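PDB 6KVR: fatty acid amide hydrolase from Candida albicans, which probably hydrolyses amides of monocarboxylic acids, including fatty acids, to the carboxylate and ammonia, as a member of the amidase signature family. Local coordinates for residues Trp331-Pro337 and Phe551-Ala557; Val353-Ile359 and Pro466-Val471; Asn470-His474 and Gln535-Val541. All blocks are in the same frame, centred on the assembly; numbering follows the deposited sequence.

Contact 1. Residues Trp331-Pro337 and Phe551-Ala557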
loop_
_atom_site.group_PDB
_atom_site.type_symbol
_atom_site.label_atom_id
_atom_site.label_comp_id
_atom_site.label_asym_id
_atom_site.label_seq_id
_atom_site.Cartn_x
_atom_site.Cartn_y
_atom_site.Cartn_z
ATOM N N TRP A 331 0.190 4.893 16.067
ATOM C CA TRP A 331 -1.115 4.621 16.658
ATOM C C TRP A 331 -1.505 5.843 17.486
ATOM O O TRP A 331 -0.907 6.106 18.537
ATOM C CB TRP A 331 -1.059 3.350 17.504
ATOM C CG TRP A 331 -2.370 2.987 18.129
ATOM C CD1 TRP A 331 -2.768 3.252 19.409
ATOM C CD2 TRP A 331 -3.468 2.301 17.499
ATOM N NE1 TRP A 331 -4.040 2.771 19.615
ATOM C CE2 TRP A 331 -4.493 2.188 18.458
ATOM C CE3 TRP A 331 -3.687 1.784 16.215
ATOM C CZ2 TRP A 331 -5.717 1.571 18.179
ATOM C CZ3 TRP A 331 -4.906 1.174 15.934
ATOM C CH2 TRP A 331 -5.904 1.072 16.916
ATOM N N ARG A 332 -2.489 6.602 17.002
ATOM C CA ARG A 332 -2.856 7.872 17.612
ATOM C C ARG A 332 -3.641 7.677 18.910
ATOM O O ARG A 332 -4.333 6.676 19.111
ATOM C CB ARG A 332 -3.679 8.716 16.639
ATOM C CG ARG A 332 -2.838 9.386 15.547
ATOM C CD ARG A 332 -3.712 9.935 14.445
ATOM N NE ARG A 332 -4.510 8.897 13.801
ATOM C CZ ARG A 332 -5.816 8.745 13.977
ATOM N NH1 ARG A 332 -6.489 9.500 14.828
ATOM N NH2 ARG A 332 -6.462 7.811 13.279
ATOM N N ASP A 333 -3.539 8.671 19.785
ATOM C CA ASP A 333 -4.265 8.688 21.044
ATOM C C ASP A 333 -5.604 9.378 20.813
ATOM O O ASP A 333 -5.646 10.547 20.419
ATOM C CB ASP A 333 -3.454 9.407 22.114
ATOM C CG ASP A 333 -3.543 8.720 23.454
ATOM O OD1 ASP A 333 -4.668 8.456 23.933
ATOM O OD2 ASP A 333 -2.468 8.408 24.011
ATOM N N VAL A 334 -6.690 8.646 21.029
ATOM C CA VAL A 334 -8.031 9.084 20.668
ATOM C C VAL A 334 -8.939 8.890 21.875
ATOM O O VAL A 334 -8.866 7.858 22.551
ATOM C CB VAL A 334 -8.553 8.296 19.444
ATOM C CG1 VAL A 334 -10.070 8.316 19.383
ATOM C CG2 VAL A 334 -7.938 8.843 18.154
ATOM N N SER A 335 -9.784 9.879 22.159
ATOM C CA SER A 335 -10.672 9.771 23.313
ATOM C C SER A 335 -11.910 8.960 22.957
ATOM O O SER A 335 -12.330 8.909 21.799
ATOM C CB SER A 335 -11.096 11.150 23.825
ATOM O OG SER A 335 -11.300 12.057 22.749
ATOM N N THR A 336 -12.492 8.331 23.963
ATOM C CA THR A 336 -13.724 7.592 23.743
ATOM C C THR A 336 -14.869 8.563 23.494
ATOM O O THR A 336 -15.109 9.449 24.321
ATOM C CB THR A 336 -14.016 6.698 24.935
ATOM O OG1 THR A 336 -12.921 5.791 25.110
ATOM C CG2 THR A 336 -15.289 5.913 24.712
ATOM N N PRO A 337 -15.581 8.453 22.378
ATOM C CA PRO A 337 -16.620 9.431 22.063
ATOM C C PRO A 337 -17.910 9.131 22.811
ATOM O O PRO A 337 -18.122 8.034 23.334
ATOM C CB PRO A 337 -16.810 9.247 20.558
ATOM C CG PRO A 337 -16.599 7.762 20.388
ATOM C CD PRO A 337 -15.461 7.427 21.323
ATOM N N PHE A 551 -8.384 4.664 9.978
ATOM C CA PHE A 551 -8.973 5.229 11.191
ATOM C C PHE A 551 -9.292 4.141 12.212
ATOM O O PHE A 551 -10.310 4.208 12.907
ATOM C CB PHE A 551 -10.215 6.043 10.842
ATOM C CG PHE A 551 -9.905 7.373 10.183
ATOM C CD1 PHE A 551 -9.442 7.425 8.867
ATOM C CD2 PHE A 551 -10.066 8.572 10.878
ATOM C CE1 PHE A 551 -9.153 8.648 8.251
ATOM C CE2 PHE A 551 -9.784 9.803 10.262
ATOM C CZ PHE A 551 -9.326 9.839 8.947
ATOM N N ASP A 552 -8.427 3.116 12.287
ATOM C CA ASP A 552 -8.575 2.019 13.249
ATOM C C ASP A 552 -8.759 2.519 14.678
ATOM O O ASP A 552 -9.492 1.911 15.472
ATOM C CB ASP A 552 -7.342 1.108 13.206
ATOM C CG ASP A 552 -6.922 0.736 11.794
ATOM O OD1 ASP A 552 -6.611 1.625 10.969
ATOM O OD2 ASP A 552 -6.886 -0.469 11.523
ATOM N N GLU A 553 -8.041 3.582 15.039
ATOM C CA GLU A 553 -8.082 4.082 16.408
ATOM C C GLU A 553 -9.491 4.519 16.779
ATOM O O GLU A 553 -10.001 4.165 17.846
ATOM C CB GLU A 553 -7.084 5.235 16.569
ATOM C CG GLU A 553 -5.619 4.796 16.407
ATOM C CD GLU A 553 -5.080 5.008 14.979
ATOM O OE1 GLU A 553 -5.850 4.874 13.992
ATOM O OE2 GLU A 553 -3.875 5.326 14.844
ATOM N N GLU A 554 -10.155 5.248 15.879
ATOM C CA GLU A 554 -11.537 5.655 16.117
ATOM C C GLU A 554 -12.474 4.453 16.187
ATOM O O GLU A 554 -13.449 4.471 16.953
ATOM C CB GLU A 554 -12.004 6.614 15.016
ATOM C CG GLU A 554 -11.509 8.047 15.168
ATOM C CD GLU A 554 -10.094 8.234 14.628
ATOM O OE1 GLU A 554 -9.565 9.374 14.676
ATOM O OE2 GLU A 554 -9.510 7.227 14.149
ATOM N N VAL A 555 -12.208 3.410 15.391
ATOM C CA VAL A 555 -13.057 2.223 15.419
ATOM C C VAL A 555 -13.073 1.629 16.817
ATOM O O VAL A 555 -14.137 1.372 17.386
ATOM C CB VAL A 555 -12.597 1.182 14.382
ATOM C CG1 VAL A 555 -13.336 -0.132 14.615
ATOM C CG2 VAL A 555 -12.820 1.687 12.939
ATOM N N LEU A 556 -11.884 1.423 17.400
ATOM C CA LEU A 556 -11.798 0.827 18.731
ATOM C C LEU A 556 -12.372 1.755 19.793
ATOM O O LEU A 556 -13.007 1.292 20.749
ATOM C CB LEU A 556 -10.347 0.475 19.060
ATOM C CG LEU A 556 -9.786 -0.682 18.222
ATOM C CD1 LEU A 556 -8.450 -1.227 18.752
ATOM C CD2 LEU A 556 -10.815 -1.786 18.121
ATOM N N ALA A 557 -12.140 3.064 19.655
ATOM C CA ALA A 557 -12.654 4.010 20.640
ATOM C C ALA A 557 -14.175 3.975 20.673
ATOM O O ALA A 557 -14.785 3.924 21.749
ATOM C CB ALA A 557 -12.150 5.423 20.329
#
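One face of the W331 indole carries the side chain of E553: CG sits 3.3 Å from the centroid of the six-membered ring and 7° off its normal, a CH-pi contact. D552 CB and L556 CD1 approach the same ring obliquely. The R332 guanidinium has the E553 carboxylate carbon over one face and E554 at its edge. R332, E553 and E554 form a salt-bridge network that joins the loop before strand 343-346 to the first turns of the C-terminal helix 552-565 of this amidase fold. R332 grips E554 end-on: NH1 reaches OE1 at 3.1 Å and NH2 reaches OE2 at 3.2 Å, both close to the guanidinium plane. R332 NH2 also meets E553 OE1 at 3.1 Å, which ties the two carboxylates together. A bend at chi2 (95°) turns the E553 carboxylate back along the indole toward the loop backbone, and R276 pairs with OE2 from outside the two segments. The indole NE1 is bonded to E307 of helix 303-317. Further along, V334 CG1 packs on A557 CB at 3.7 Å. The backbone N of R332 donates to the anti side of E553 OE2, 2.9 Å away and nearly straight at 167°.

Contact 2. Residues Val353-Ile359 and Pro466-Val471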
loop_
_atom_site.group_PDB
_atom_site.type_symbol
_atom_site.label_atom_id
_atom_site.label_comp_id
_atom_site.label_asym_id
_atom_site.label_seq_id
_atom_site.Cartn_x
_atom_site.Cartn_y
_atom_site.Cartn_z
ATOM N N VAL A 353 -27.553 -12.071 0.669
ATOM C CA VAL A 353 -28.035 -13.179 1.480
ATOM C C VAL A 353 -28.728 -12.613 2.717
ATOM O O VAL A 353 -28.087 -11.969 3.560
ATOM C CB VAL A 353 -26.903 -14.148 1.877
ATOM C CG1 VAL A 353 -27.453 -15.305 2.714
ATOM C CG2 VAL A 353 -26.179 -14.695 0.627
ATOM N N ARG A 354 -30.024 -12.888 2.833
ATOM C CA ARG A 354 -30.810 -12.504 3.996
ATOM C C ARG A 354 -30.243 -13.140 5.262
ATOM O O ARG A 354 -29.781 -14.284 5.248
ATOM C CB ARG A 354 -32.266 -12.933 3.766
ATOM C CG ARG A 354 -33.204 -12.790 4.959
ATOM C CD ARG A 354 -34.581 -13.375 4.653
ATOM N NE ARG A 354 -34.531 -14.803 4.357
ATOM C CZ ARG A 354 -35.598 -15.594 4.313
ATOM N NH1 ARG A 354 -36.812 -15.129 4.569
ATOM N NH2 ARG A 354 -35.444 -16.882 4.007
ATOM N N VAL A 355 -30.266 -12.385 6.368
ATOM C CA VAL A 355 -29.743 -12.884 7.633
ATOM C C VAL A 355 -30.854 -13.634 8.355
ATOM O O VAL A 355 -32.043 -13.444 8.081
ATOM C CB VAL A 355 -29.148 -11.762 8.527
ATOM C CG1 VAL A 355 -28.031 -11.028 7.801
ATOM C CG2 VAL A 355 -30.223 -10.772 8.989
ATOM N N SER A 356 -30.449 -14.514 9.275
ATOM C CA SER A 356 -31.359 -15.365 10.023
ATOM C C SER A 356 -31.919 -14.618 11.233
ATOM O O SER A 356 -31.406 -13.564 11.613
ATOM C CB SER A 356 -30.627 -16.637 10.444
ATOM O OG SER A 356 -29.833 -16.393 11.591
ATOM N N PRO A 357 -32.969 -15.152 11.865
ATOM C CA PRO A 357 -33.693 -14.401 12.909
ATOM C C PRO A 357 -32.812 -13.898 14.043
ATOM O O PRO A 357 -32.986 -12.745 14.466
ATOM C CB PRO A 357 -34.732 -15.414 13.408
ATOM C CG PRO A 357 -35.086 -16.157 12.145
ATOM C CD PRO A 357 -33.766 -16.310 11.400
ATOM N N PRO A 358 -31.880 -14.697 14.595
ATOM C CA PRO A 358 -31.067 -14.142 15.697
ATOM C C PRO A 358 -30.246 -12.928 15.289
ATOM O O PRO A 358 -30.140 -11.980 16.077
ATOM C CB PRO A 358 -30.183 -15.319 16.126
ATOM C CG PRO A 358 -30.175 -16.236 14.970
ATOM C CD PRO A 358 -31.531 -16.106 14.336
ATOM N N ILE A 359 -29.690 -12.916 14.073
ATOM C CA ILE A 359 -28.911 -11.759 13.622
ATOM C C ILE A 359 -29.819 -10.552 13.415
ATOM O O ILE A 359 -29.476 -9.424 13.800
ATOM C CB ILE A 359 -28.127 -12.081 12.330
ATOM C CG1 ILE A 359 -27.348 -13.401 12.450
ATOM C CG2 ILE A 359 -27.165 -10.955 12.016
ATOM C CD1 ILE A 359 -26.332 -13.421 13.582
ATOM N N PRO A 466 -24.099 -7.062 9.922
ATOM C CA PRO A 466 -23.881 -8.434 10.391
ATOM C C PRO A 466 -22.472 -8.902 10.062
ATOM O O PRO A 466 -21.781 -8.327 9.220
ATOM C CB PRO A 466 -24.928 -9.254 9.614
ATOM C CG PRO A 466 -25.916 -8.226 9.058
ATOM C CD PRO A 466 -25.086 -7.010 8.826
ATOM N N THR A 467 -22.046 -9.968 10.744
ATOM C CA THR A 467 -20.774 -10.616 10.442
ATOM C C THR A 467 -20.933 -11.784 9.495
ATOM O O THR A 467 -19.961 -12.167 8.830
ATOM C CB THR A 467 -20.097 -11.116 11.721
ATOM O OG1 THR A 467 -20.096 -10.062 12.691
ATOM C CG2 THR A 467 -18.635 -11.497 11.441
ATOM N N TYR A 468 -22.141 -12.326 9.405
ATOM C CA TYR A 468 -22.459 -13.575 8.727
ATOM C C TYR A 468 -23.986 -13.621 8.697
ATOM O O TYR A 468 -24.637 -12.924 9.474
ATOM C CB TYR A 468 -21.818 -14.768 9.468
ATOM C CG TYR A 468 -22.197 -16.155 8.965
ATOM C CD1 TYR A 468 -22.050 -16.482 7.634
ATOM C CD2 TYR A 468 -22.710 -17.130 9.828
ATOM C CE1 TYR A 468 -22.407 -17.726 7.159
ATOM C CE2 TYR A 468 -23.067 -18.396 9.359
ATOM C CZ TYR A 468 -22.901 -18.680 8.009
ATOM O OH TYR A 468 -23.240 -19.911 7.477
ATOM N N ASN A 469 -24.563 -14.395 7.775
ATOM C CA ASN A 469 -26.024 -14.439 7.680
ATOM C C ASN A 469 -26.655 -15.345 8.726
ATOM O O ASN A 469 -27.815 -15.753 8.592
ATOM C CB ASN A 469 -26.451 -14.899 6.284
ATOM C CG ASN A 469 -25.698 -16.145 5.843
ATOM O OD1 ASN A 469 -24.729 -16.062 5.092
ATOM N ND2 ASN A 469 -26.104 -17.295 6.363
ATOM N N ASN A 470 -25.902 -15.702 9.757
ATOM C CA ASN A 470 -26.384 -16.578 10.811
ATOM C C ASN A 470 -25.425 -16.417 11.982
ATOM O O ASN A 470 -24.404 -15.726 11.880
ATOM C CB ASN A 470 -26.479 -18.028 10.313
ATOM C CG ASN A 470 -27.226 -18.940 11.276
ATOM O OD1 ASN A 470 -28.019 -18.487 12.103
ATOM N ND2 ASN A 470 -26.958 -20.230 11.183
ATOM N N VAL A 471 -25.765 -17.046 13.100
ATOM C CA VAL A 471 -24.802 -17.257 14.177
ATOM C C VAL A 471 -23.862 -18.348 13.684
ATOM O O VAL A 471 -23.958 -18.759 12.524
ATOM C CB VAL A 471 -25.498 -17.654 15.493
ATOM C CG1 VAL A 471 -26.281 -16.475 16.047
ATOM C CG2 VAL A 471 -26.435 -18.793 15.245
#
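I359, in the first turn of helix 357-372, leans on the loop that leaves strand 462-466, and its side chain shows how a helix start is packed against the end of a sheet strand in the amidase fold. At CB the chain divides. I359 CG2 goes to P466 CB, at 3.7 Å. The other branch, anti to the carbonyl carbon (chi1 -49°), runs over the backbone of N470, with I359 CG1 3.6 Å from N470 C. Beyond it I359 CD1 ends 3.5 Å from N470 O and also touches V471 CG1, which P358 CG meets as well. V355 adds a second hydrophobic arm through its CG1, so the P466 ring is touched by V355 at CG and by I359 at CB. Y483 packs on V355 and P466, bringing helix 482-490 against the same cluster.

One backbone bond and one side-chain bond join the two segments beside this packing. S356 stands at the N-cap position, yet its hydroxyl is not spent on the helix. S356 N donates to N469 O at 3.0 Å; that bond is bent, 135° at the hydrogen, and comes from above the carbonyl plane. N469 CB lies against R354 O and its amide carbon against V353 CG1, while the amide itself is held by E527 and N480. The Y468 side chain is about 9 Å from that of G256, a predicted substrate-binding residue. The S356 hydroxyl donates to the side chain of N470: OG lies 2.8 Å from OD1, tilted 32° from the carbonyl plane.

Contact 3. Residues Asn470-His474 and Gln535-Val541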
loop_
_atom_site.group_PDB
_atom_site.type_symbol
_atom_site.label_atom_id
_atom_site.label_comp_id
_atom_site.label_asym_id
_atom_site.label_seq_id
_atom_site.Cartn_x
_atom_site.Cartn_y
_atom_site.Cartn_z
ATOM N N ASN A 470 -25.902 -15.702 9.757
ATOM C CA ASN A 470 -26.384 -16.578 10.811
ATOM C C ASN A 470 -25.425 -16.417 11.982
ATOM O O ASN A 470 -24.404 -15.726 11.880
ATOM C CB ASN A 470 -26.479 -18.028 10.313
ATOM C CG ASN A 470 -27.226 -18.940 11.276
ATOM O OD1 ASN A 470 -28.019 -18.487 12.103
ATOM N ND2 ASN A 470 -26.958 -20.230 11.183
ATOM N N VAL A 471 -25.765 -17.046 13.100
ATOM C CA VAL A 471 -24.802 -17.257 14.177
ATOM C C VAL A 471 -23.862 -18.348 13.684
ATOM O O VAL A 471 -23.958 -18.759 12.524
ATOM C CB VAL A 471 -25.498 -17.654 15.493
ATOM C CG1 VAL A 471 -26.281 -16.475 16.047
ATOM C CG2 VAL A 471 -26.435 -18.793 15.245
ATOM N N ALA A 472 -22.979 -18.843 14.557
ATOM C CA ALA A 472 -21.998 -19.856 14.181
ATOM C C ALA A 472 -22.648 -20.985 13.383
ATOM O O ALA A 472 -23.714 -21.483 13.768
ATOM C CB ALA A 472 -21.312 -20.435 15.422
ATOM N N PRO A 473 -22.047 -21.415 12.289
ATOM C CA PRO A 473 -22.645 -22.468 11.466
ATOM C C PRO A 473 -22.321 -23.857 12.010
ATOM O O PRO A 473 -21.470 -24.046 12.876
ATOM C CB PRO A 473 -21.984 -22.246 10.105
ATOM C CG PRO A 473 -20.604 -21.834 10.480
ATOM C CD PRO A 473 -20.763 -20.950 11.735
ATOM N N HIS A 474 -23.029 -24.845 11.486
ATOM C CA HIS A 474 -22.612 -26.218 11.731
ATOM C C HIS A 474 -21.293 -26.481 11.010
ATOM O O HIS A 474 -20.999 -25.871 9.980
ATOM C CB HIS A 474 -23.682 -27.195 11.255
ATOM C CG HIS A 474 -24.951 -27.124 12.041
ATOM N ND1 HIS A 474 -26.147 -27.625 11.572
ATOM C CD2 HIS A 474 -25.209 -26.625 13.274
ATOM C CE1 HIS A 474 -27.088 -27.429 12.479
ATOM N NE2 HIS A 474 -26.545 -26.821 13.521
ATOM N N GLN A 535 -31.321 -26.110 16.531
ATOM C CA GLN A 535 -29.987 -26.640 16.257
ATOM C C GLN A 535 -28.886 -25.581 16.378
ATOM O O GLN A 535 -27.740 -25.831 15.977
ATOM C CB GLN A 535 -29.969 -27.268 14.859
ATOM C CG GLN A 535 -30.675 -28.620 14.748
ATOM C CD GLN A 535 -30.010 -29.707 15.583
ATOM O OE1 GLN A 535 -30.486 -30.064 16.670
ATOM N NE2 GLN A 535 -28.910 -30.253 15.069
ATOM N N PHE A 536 -29.202 -24.402 16.910
ATOM C CA PHE A 536 -28.211 -23.345 17.063
ATOM C C PHE A 536 -28.339 -22.676 18.430
ATOM O O PHE A 536 -28.060 -21.482 18.563
ATOM C CB PHE A 536 -28.341 -22.282 15.952
ATOM C CG PHE A 536 -27.951 -22.768 14.574
ATOM C CD1 PHE A 536 -26.624 -22.743 14.162
ATOM C CD2 PHE A 536 -28.916 -23.223 13.683
ATOM C CE1 PHE A 536 -26.259 -23.183 12.896
ATOM C CE2 PHE A 536 -28.561 -23.669 12.411
ATOM C CZ PHE A 536 -27.231 -23.644 12.013
ATOM N N VAL A 537 -28.730 -23.444 19.455
ATOM C CA VAL A 537 -29.209 -22.873 20.714
ATOM C C VAL A 537 -28.134 -22.043 21.406
ATOM O O VAL A 537 -27.026 -22.527 21.676
ATOM C CB VAL A 537 -29.684 -23.988 21.660
ATOM C CG1 VAL A 537 -30.172 -23.376 22.967
ATOM C CG2 VAL A 537 -30.762 -24.869 21.003
ATOM N N GLY A 538 -28.484 -20.802 21.759
ATOM C CA GLY A 538 -27.666 -20.028 22.664
ATOM C C GLY A 538 -26.374 -19.502 22.081
ATOM O O GLY A 538 -25.531 -19.005 22.841
ATOM N N ALA A 539 -26.202 -19.587 20.757
ATOM C CA ALA A 539 -24.986 -19.102 20.107
ATOM C C ALA A 539 -24.884 -17.585 20.214
ATOM O O ALA A 539 -25.867 -16.877 19.981
ATOM C CB ALA A 539 -24.971 -19.501 18.635
ATOM N N PRO A 540 -23.705 -17.052 20.517
ATOM C CA PRO A 540 -23.560 -15.595 20.609
ATOM C C PRO A 540 -23.751 -14.918 19.259
ATOM O O PRO A 540 -23.509 -15.506 18.200
ATOM C CB PRO A 540 -22.129 -15.410 21.126
ATOM C CG PRO A 540 -21.422 -16.666 20.796
ATOM C CD PRO A 540 -22.450 -17.769 20.804
ATOM N N VAL A 541 -24.225 -13.671 19.307
ATOM C CA VAL A 541 -24.332 -12.820 18.125
ATOM C C VAL A 541 -23.280 -11.727 18.226
ATOM O O VAL A 541 -23.313 -10.909 19.156
ATOM C CB VAL A 541 -25.717 -12.181 17.966
ATOM C CG1 VAL A 541 -25.675 -11.266 16.754
ATOM C CG2 VAL A 541 -26.787 -13.227 17.784
HETATM O O HOH W 1 -22.387 -17.826 17.349
#
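F536 is sandwiched between H474 and N470, an example of an aromatic ring used on both faces. On one side the imidazole forms an offset stack, the ring centroids 4.3 Å apart and the planes within 6° of parallel. On the opposite side the N470 amide stands steeply on the ring, its plane turned by 77°, with ND2 3.5 Å from F536 CE1; S356 holds the amide oxygen and so steadies the group. A472 O comes to 3.2 Å from F536 CE1, at the edge of that ring.

The stack is fixed in rotation by a hydrogen bond: H474 NE2 donates to Q535 O at 2.9 Å, almost straight, and the acceptor lies in the imidazole plane. With chi1 at -67°, H474 CG is beside the backbone N, which swings the imidazole over F536.

A second cluster centres on V471, whose CB meets A539 CB at 3.7 Å, while CG1 reaches V541 CG2 and CG2 touches F536 CB. A water bridges the backbones here, accepting from A472 N and donating to P540 O at 2.7 Å.

In the next shell, a type II turn from F536 to A539, with G538 at positive phi, brings the chain round into strand 540-546. A362 of helix 357-372 packs on V541, Y264 of helix 259-265 touches A472 and P473, and V541 bonds through its backbone to T499 of the adjacent strand 494-499.

How the contacts relate
Contacts 2 and 3 form one continuous region: their centres are 10 Å apart, they share N470 and V471, and I359 CD1 packs on V541 CG1 at 3.9 Å. Strands 462-466 and 540-546, neighbours and antiparallel in the mixed sheet, lead to and from this region, with helix 357-372 alongside. Contact 1 lies apart, its centre about 28 Å from that of contact 2 and about 31 Å from that of contact 3. In sequence, contacts 2 and 3 are nested inside the loop closed by contact 1, and helix 552-565 follows strand 540-546. Contact 2 thus lies near the probable substrate site, whereas contact 1 ties down the C-terminal helix away from it.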